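Local coordinates for alpha-catenin-like protein hmp-1 (Caenorhabditis elegans, PDB 5XA5) that links cadherin-bound beta-catenin to actin filaments at cell junctions and is required for cell migration and shape change as the embryo encloses and elongates, at residues E158-M163 with P218-S223; T224-R229 with E234-N239. One frame throughout, in Å; residues are numbered along the deposited sequence.

Contact 1: residues E158-M163 with P218-S223; sequences ETAHQM and PLLYTS
M163 and L220 carry a buried, largely apolar contact between two near-parallel helices of the alpha-helical bundle that forms this amino-terminal part of a vinculin/alpha-catenin family protein. The segments, on helix 117-165 and helix 200-229, run at 22° to each other. With 11.0 Å between their axes they are too far apart for backbones to meet, so side chains, chiefly M163 and L220, span the interval. M163 does most of this. Its CG lies anti to the backbone N (chi1 -169°), and a bend at chi3 (73°) brings the terminal methyl onto the facing helix, where CE sits 3.7 Å from CG of L220. The two side chains reach out from facing helices and overlap alongside one another, the methionine methyl also resting near CB and CD2 of the leucine. One turn earlier, CB of A160 meets L220 CD2 at 4.2 Å, a looser touch. M163 SD lies at the edge of the Y221 ring, near its plane, while that tyrosine stacks on Y176 and hydrogen-bonds D173 through its hydroxyl, both on helix 169-196. Helix 234-258 closes another flank, with M247 against A160 and T243 against L220. The methionine methyl reaches the backbone too, CE of M163 lying 3.7 Å from N of Y221.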
loop_
_atom_site.group_PDB
_atom_site.type_symbol
_atom_site.label_atom_id
_atom_site.label_comp_id
_atom_site.label_asym_id
_atom_site.label_seq_id
_atom_site.Cartn_x
_atom_site.Cartn_y
_atom_site.Cartn_z
ATOM N N GLU A 158 15.109 3.495 16.663
ATOM C CA GLU A 158 16.020 4.566 17.066
ATOM C C GLU A 158 15.710 5.094 18.462
ATOM O O GLU A 158 16.617 5.389 19.251
ATOM C CB GLU A 158 15.979 5.702 16.034
ATOM C CG GLU A 158 16.753 6.946 16.441
ATOM C CD GLU A 158 18.256 6.684 16.710
ATOM O OE1 GLU A 158 18.789 5.694 16.159
ATOM O OE2 GLU A 158 18.911 7.482 17.422
ATOM N N THR A 159 14.431 5.236 18.772
ATOM C CA THR A 159 14.073 5.649 20.117
ATOM C C THR A 159 14.552 4.631 21.146
ATOM O O THR A 159 15.112 5.015 22.178
ATOM C CB THR A 159 12.554 5.877 20.227
ATOM O OG1 THR A 159 12.167 6.865 19.263
ATOM C CG2 THR A 159 12.194 6.375 21.626
ATOM N N ALA A 160 14.376 3.342 20.854
ATOM C CA ALA A 160 14.884 2.291 21.744
ATOM C C ALA A 160 16.394 2.348 21.856
ATOM O O ALA A 160 16.957 2.116 22.934
ATOM C CB ALA A 160 14.455 0.927 21.265
ATOM N N HIS A 161 17.067 2.615 20.734
ATOM C CA HIS A 161 18.515 2.765 20.746
ATOM C C HIS A 161 18.929 3.852 21.733
ATOM O O HIS A 161 19.840 3.660 22.562
ATOM C CB HIS A 161 19.025 3.114 19.335
ATOM C CG HIS A 161 20.526 3.187 19.224
ATOM N ND1 HIS A 161 21.266 2.196 18.639
ATOM C CD2 HIS A 161 21.404 4.140 19.634
ATOM C CE1 HIS A 161 22.557 2.526 18.685
ATOM N NE2 HIS A 161 22.661 3.683 19.295
ATOM N N GLN A 162 18.258 5.001 21.633
ATOM C CA GLN A 162 18.584 6.124 22.492
ATOM C C GLN A 162 18.287 5.791 23.944
ATOM O O GLN A 162 19.038 6.211 24.835
ATOM C CB GLN A 162 17.813 7.374 22.047
ATOM C CG GLN A 162 18.363 7.959 20.769
ATOM C CD GLN A 162 17.537 9.122 20.264
ATOM O OE1 GLN A 162 17.041 9.919 21.054
ATOM N NE2 GLN A 162 17.432 9.255 18.944
ATOM N N MET A 163 17.218 5.018 24.178
ATOM C CA MET A 163 16.867 4.659 25.545
ATOM C C MET A 163 17.961 3.798 26.176
ATOM O O MET A 163 18.364 4.028 27.336
ATOM C CB MET A 163 15.507 3.949 25.586
ATOM C CG MET A 163 14.982 3.792 27.000
ATOM S SD MET A 163 13.308 3.122 27.087
ATOM C CE MET A 163 13.601 1.411 26.636
ATOM N N PRO A 218 8.426 -3.045 27.415
ATOM C CA PRO A 218 8.329 -2.682 28.832
ATOM C C PRO A 218 9.474 -3.270 29.645
ATOM O O PRO A 218 9.918 -2.649 30.616
ATOM C CB PRO A 218 6.985 -3.278 29.275
ATOM C CG PRO A 218 6.218 -3.446 28.028
ATOM C CD PRO A 218 7.198 -3.700 26.932
ATOM N N LEU A 219 9.947 -4.447 29.248
ATOM C CA LEU A 219 11.072 -5.062 29.952
ATOM C C LEU A 219 12.376 -4.324 29.655
ATOM O O LEU A 219 13.270 -4.261 30.501
ATOM C CB LEU A 219 11.192 -6.532 29.556
ATOM C CG LEU A 219 10.044 -7.416 30.043
ATOM C CD1 LEU A 219 10.061 -8.737 29.295
ATOM C CD2 LEU A 219 10.153 -7.677 31.525
ATOM N N LEU A 220 12.494 -3.808 28.440
ATOM C CA LEU A 220 13.653 -2.998 28.084
ATOM C C LEU A 220 13.661 -1.715 28.910
ATOM O O LEU A 220 14.713 -1.309 29.411
ATOM C CB LEU A 220 13.656 -2.684 26.586
ATOM C CG LEU A 220 14.928 -1.959 26.122
ATOM C CD1 LEU A 220 16.194 -2.759 26.390
ATOM C CD2 LEU A 220 14.809 -1.627 24.630
ATOM N N TYR A 221 12.497 -1.096 29.068
ATOM C CA TYR A 221 12.377 0.093 29.913
ATOM C C TYR A 221 12.892 -0.190 31.317
ATOM O O TYR A 221 13.726 0.538 31.824
ATOM C CB TYR A 221 10.924 0.578 29.968
ATOM C CG TYR A 221 10.632 1.599 31.043
ATOM C CD1 TYR A 221 11.319 2.810 31.084
ATOM C CD2 TYR A 221 9.656 1.364 32.005
ATOM C CE1 TYR A 221 11.047 3.747 32.066
ATOM C CE2 TYR A 221 9.378 2.293 32.987
ATOM C CZ TYR A 221 10.089 3.486 33.015
ATOM O OH TYR A 221 9.820 4.425 33.970
ATOM N N THR A 222 12.400 -1.246 31.958
ATOM C CA THR A 222 12.738 -1.394 33.357
ATOM C C THR A 222 14.173 -1.913 33.520
ATOM O O THR A 222 14.839 -1.550 34.474
ATOM C CB THR A 222 11.737 -2.299 34.103
ATOM O OG1 THR A 222 11.568 -3.530 33.409
ATOM C CG2 THR A 222 10.383 -1.611 34.177
ATOM N N SER A 223 14.671 -2.703 32.572
ATOM C CA SER A 223 16.056 -3.160 32.651
ATOM C C SER A 223 17.027 -1.998 32.445
ATOM O O SER A 223 18.056 -1.920 33.118
ATOM C CB SER A 223 16.343 -4.254 31.619
ATOM O OG SER A 223 16.390 -3.691 30.319
#

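Contact 2: residues T224-R229 with E234-N239; sequences TRTFVR and EEARRN
F227 packs against A236 and R237 in the helical hairpin formed by helix 200-229, a short turn and helix 234-258, at one end of the vinculin-family bundle. Only four residues separate the two segments. Their axes approach to 8.9 Å at a crossing angle of -145°, roughly antiparallel, and the nearest backbone pair is F227 with A236, whose CA atoms are 5.5 Å apart.

The apolar part of the contact centres on the phenylalanine. With CG anti to the backbone N (chi1 -177°), the ring extends across to the start of the second helix. CD1 of F227 comes within 4.2 Å of CB of A236, and CE1 of F227 lies closer still, 3.6 Å, to CB of R237. At the more exposed margin, CG2 of T226 touches CB of A236 at 4.4 Å, while the threonine hydroxyl is bonded back to the carbonyl of T222 in its own helix.

The second kind of interaction is between aromatic ring and guanidinium. The planes stand 79° apart, so this is not a flat stack: the ring presents its edge to one face of the guanidinium. Replacing F227 with an alanine would probably open a gap beside A236 and leave the R237 guanidinium without its aromatic neighbour, freer to turn. The bend of the arginine at chi3 brings its guanidinium to the ring's edge, with NH2 of R237 3.5 Å from CZ of F227.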
loop_
_atom_site.group_PDB
_atom_site.type_symbol
_atom_site.label_atom_id
_atom_site.label_comp_id
_atom_site.label_asym_id
_atom_site.label_seq_id
_atom_site.Cartn_x
_atom_site.Cartn_y
_atom_site.Cartn_z
ATOM N N THR A 224 16.726 -1.093 31.517
ATOM C CA THR A 224 17.588 0.070 31.295
ATOM C C THR A 224 17.542 1.032 32.480
ATOM O O THR A 224 18.552 1.600 32.881
ATOM C CB THR A 224 17.212 0.838 29.979
ATOM O OG1 THR A 224 15.846 1.276 29.999
ATOM C CG2 THR A 224 17.440 -0.056 28.773
ATOM N N ARG A 225 16.356 1.214 33.043
ATOM C CA ARG A 225 16.202 2.139 34.148
ATOM C C ARG A 225 16.940 1.626 35.382
ATOM O O ARG A 225 17.591 2.395 36.079
ATOM C CB ARG A 225 14.719 2.344 34.457
ATOM C CG ARG A 225 14.417 3.530 35.342
ATOM C CD ARG A 225 12.925 3.594 35.576
ATOM N NE ARG A 225 12.484 4.908 36.025
ATOM C CZ ARG A 225 12.451 5.286 37.298
ATOM N NH1 ARG A 225 12.846 4.448 38.252
ATOM N NH2 ARG A 225 12.023 6.501 37.615
ATOM N N THR A 226 16.857 0.323 35.634
ATOM C CA THR A 226 17.544 -0.264 36.781
ATOM C C THR A 226 19.054 -0.179 36.564
ATOM O O THR A 226 19.807 0.123 37.483
ATOM C CB THR A 226 17.122 -1.728 36.989
ATOM O OG1 THR A 226 15.753 -1.780 37.408
ATOM C CG2 THR A 226 17.999 -2.406 38.044
ATOM N N PHE A 227 19.495 -0.430 35.335
ATOM C CA PHE A 227 20.933 -0.422 35.061
ATOM C C PHE A 227 21.570 0.972 35.153
ATOM O O PHE A 227 22.728 1.086 35.558
ATOM C CB PHE A 227 21.214 -1.030 33.688
ATOM C CG PHE A 227 22.674 -1.125 33.368
ATOM C CD1 PHE A 227 23.519 -1.885 34.159
ATOM C CD2 PHE A 227 23.209 -0.436 32.293
ATOM C CE1 PHE A 227 24.874 -1.963 33.872
ATOM C CE2 PHE A 227 24.557 -0.515 31.998
ATOM C CZ PHE A 227 25.387 -1.280 32.785
ATOM N N VAL A 228 20.855 2.041 34.795
ATOM C CA VAL A 228 21.448 3.375 34.910
ATOM C C VAL A 228 21.596 3.739 36.375
ATOM O O VAL A 228 22.486 4.503 36.740
ATOM C CB VAL A 228 20.632 4.489 34.196
ATOM C CG1 VAL A 228 20.611 4.272 32.718
ATOM C CG2 VAL A 228 19.228 4.606 34.754
ATOM N N ARG A 229 20.744 3.160 37.218
ATOM C CA ARG A 229 20.786 3.443 38.655
ATOM C C ARG A 229 21.850 2.604 39.367
ATOM O O ARG A 229 22.407 3.020 40.390
ATOM C CB ARG A 229 19.410 3.199 39.279
ATOM C CG ARG A 229 18.389 4.298 38.994
ATOM C CD ARG A 229 16.971 3.879 39.383
ATOM N NE ARG A 229 16.679 4.125 40.793
ATOM C CZ ARG A 229 15.840 3.394 41.522
ATOM N NH1 ARG A 229 15.199 2.367 40.979
ATOM N NH2 ARG A 229 15.640 3.693 42.798
ATOM N N GLU A 234 25.957 -6.684 37.920
ATOM C CA GLU A 234 26.275 -7.368 36.656
ATOM C C GLU A 234 25.110 -8.184 36.083
ATOM O O GLU A 234 25.030 -8.386 34.857
ATOM C CB GLU A 234 27.522 -8.254 36.833
ATOM C CG GLU A 234 28.625 -7.523 37.577
ATOM C CD GLU A 234 29.897 -8.343 37.742
ATOM O OE1 GLU A 234 29.843 -9.591 37.625
ATOM O OE2 GLU A 234 30.962 -7.729 37.972
ATOM N N GLU A 235 24.179 -8.599 36.937
ATOM C CA GLU A 235 22.966 -9.217 36.430
ATOM C C GLU A 235 22.071 -8.159 35.804
ATOM O O GLU A 235 21.329 -8.433 34.867
ATOM C CB GLU A 235 22.231 -9.953 37.543
ATOM C CG GLU A 235 21.498 -11.198 37.069
ATOM C CD GLU A 235 22.396 -12.161 36.318
ATOM O OE1 GLU A 235 23.584 -12.291 36.688
ATOM O OE2 GLU A 235 21.916 -12.778 35.347
ATOM N N ALA A 236 22.142 -6.939 36.324
ATOM C CA ALA A 236 21.381 -5.844 35.735
ATOM C C ALA A 236 21.875 -5.562 34.311
ATOM O O ALA A 236 21.084 -5.305 33.410
ATOM C CB ALA A 236 21.476 -4.596 36.603
ATOM N N ARG A 237 23.189 -5.629 34.117
ATOM C CA ARG A 237 23.786 -5.409 32.804
ATOM C C ARG A 237 23.346 -6.497 31.832
ATOM O O ARG A 237 22.919 -6.236 30.718
ATOM C CB ARG A 237 25.315 -5.383 32.914
ATOM C CG ARG A 237 26.018 -5.457 31.574
ATOM C CD ARG A 237 27.534 -5.469 31.729
ATOM N NE ARG A 237 28.051 -4.231 32.307
ATOM C CZ ARG A 237 28.288 -3.121 31.611
ATOM N NH1 ARG A 237 28.037 -3.082 30.308
ATOM N NH2 ARG A 237 28.766 -2.044 32.223
ATOM N N ARG A 238 23.459 -7.735 32.288
ATOM C CA ARG A 238 23.067 -8.900 31.504
ATOM C C ARG A 238 21.606 -8.877 31.074
ATOM O O ARG A 238 21.277 -9.144 29.922
ATOM C CB ARG A 238 23.355 -10.140 32.320
ATOM C CG ARG A 238 24.785 -10.485 32.231
ATOM C CD ARG A 238 25.161 -11.444 33.273
ATOM N NE ARG A 238 26.607 -11.707 33.214
ATOM C CZ ARG A 238 27.112 -12.877 32.808
ATOM N NH1 ARG A 238 26.269 -13.879 32.553
ATOM N NH2 ARG A 238 28.428 -13.119 32.777
ATOM N N ASN A 239 20.732 -8.570 32.021
ATOM C CA ASN A 239 19.310 -8.460 31.725
ATOM C C ASN A 239 19.035 -7.366 30.704
ATOM O O ASN A 239 18.219 -7.536 29.814
ATOM C CB ASN A 239 18.526 -8.191 33.006
ATOM C CG ASN A 239 17.041 -8.197 32.783
ATOM O OD1 ASN A 239 16.320 -7.363 33.326
ATOM N ND2 ASN A 239 16.566 -9.138 31.972
#

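How the contacts relate
Taken together, the two contacts illustrate how packing changes along one helix of a bundle. Both use helix 200-229, in consecutive segments, and their centres are about 12 Å apart. Contact 1 is buried and joins helices distant in sequence, with methionine, leucine, alanine and part of a tyrosine making up its largely apolar interface. Contact 2, farther from the centre of the chain, is only partly buried and joins sequence neighbours through a hairpin; there a buried phenylalanine meets an exposed arginine. The near-parallel pair is bridged by side-chain reach, whereas the antiparallel pair comes closer. The contacts adjoin along helix 200-229, and helix 234-258 also packs against A160 and L220 of contact 1.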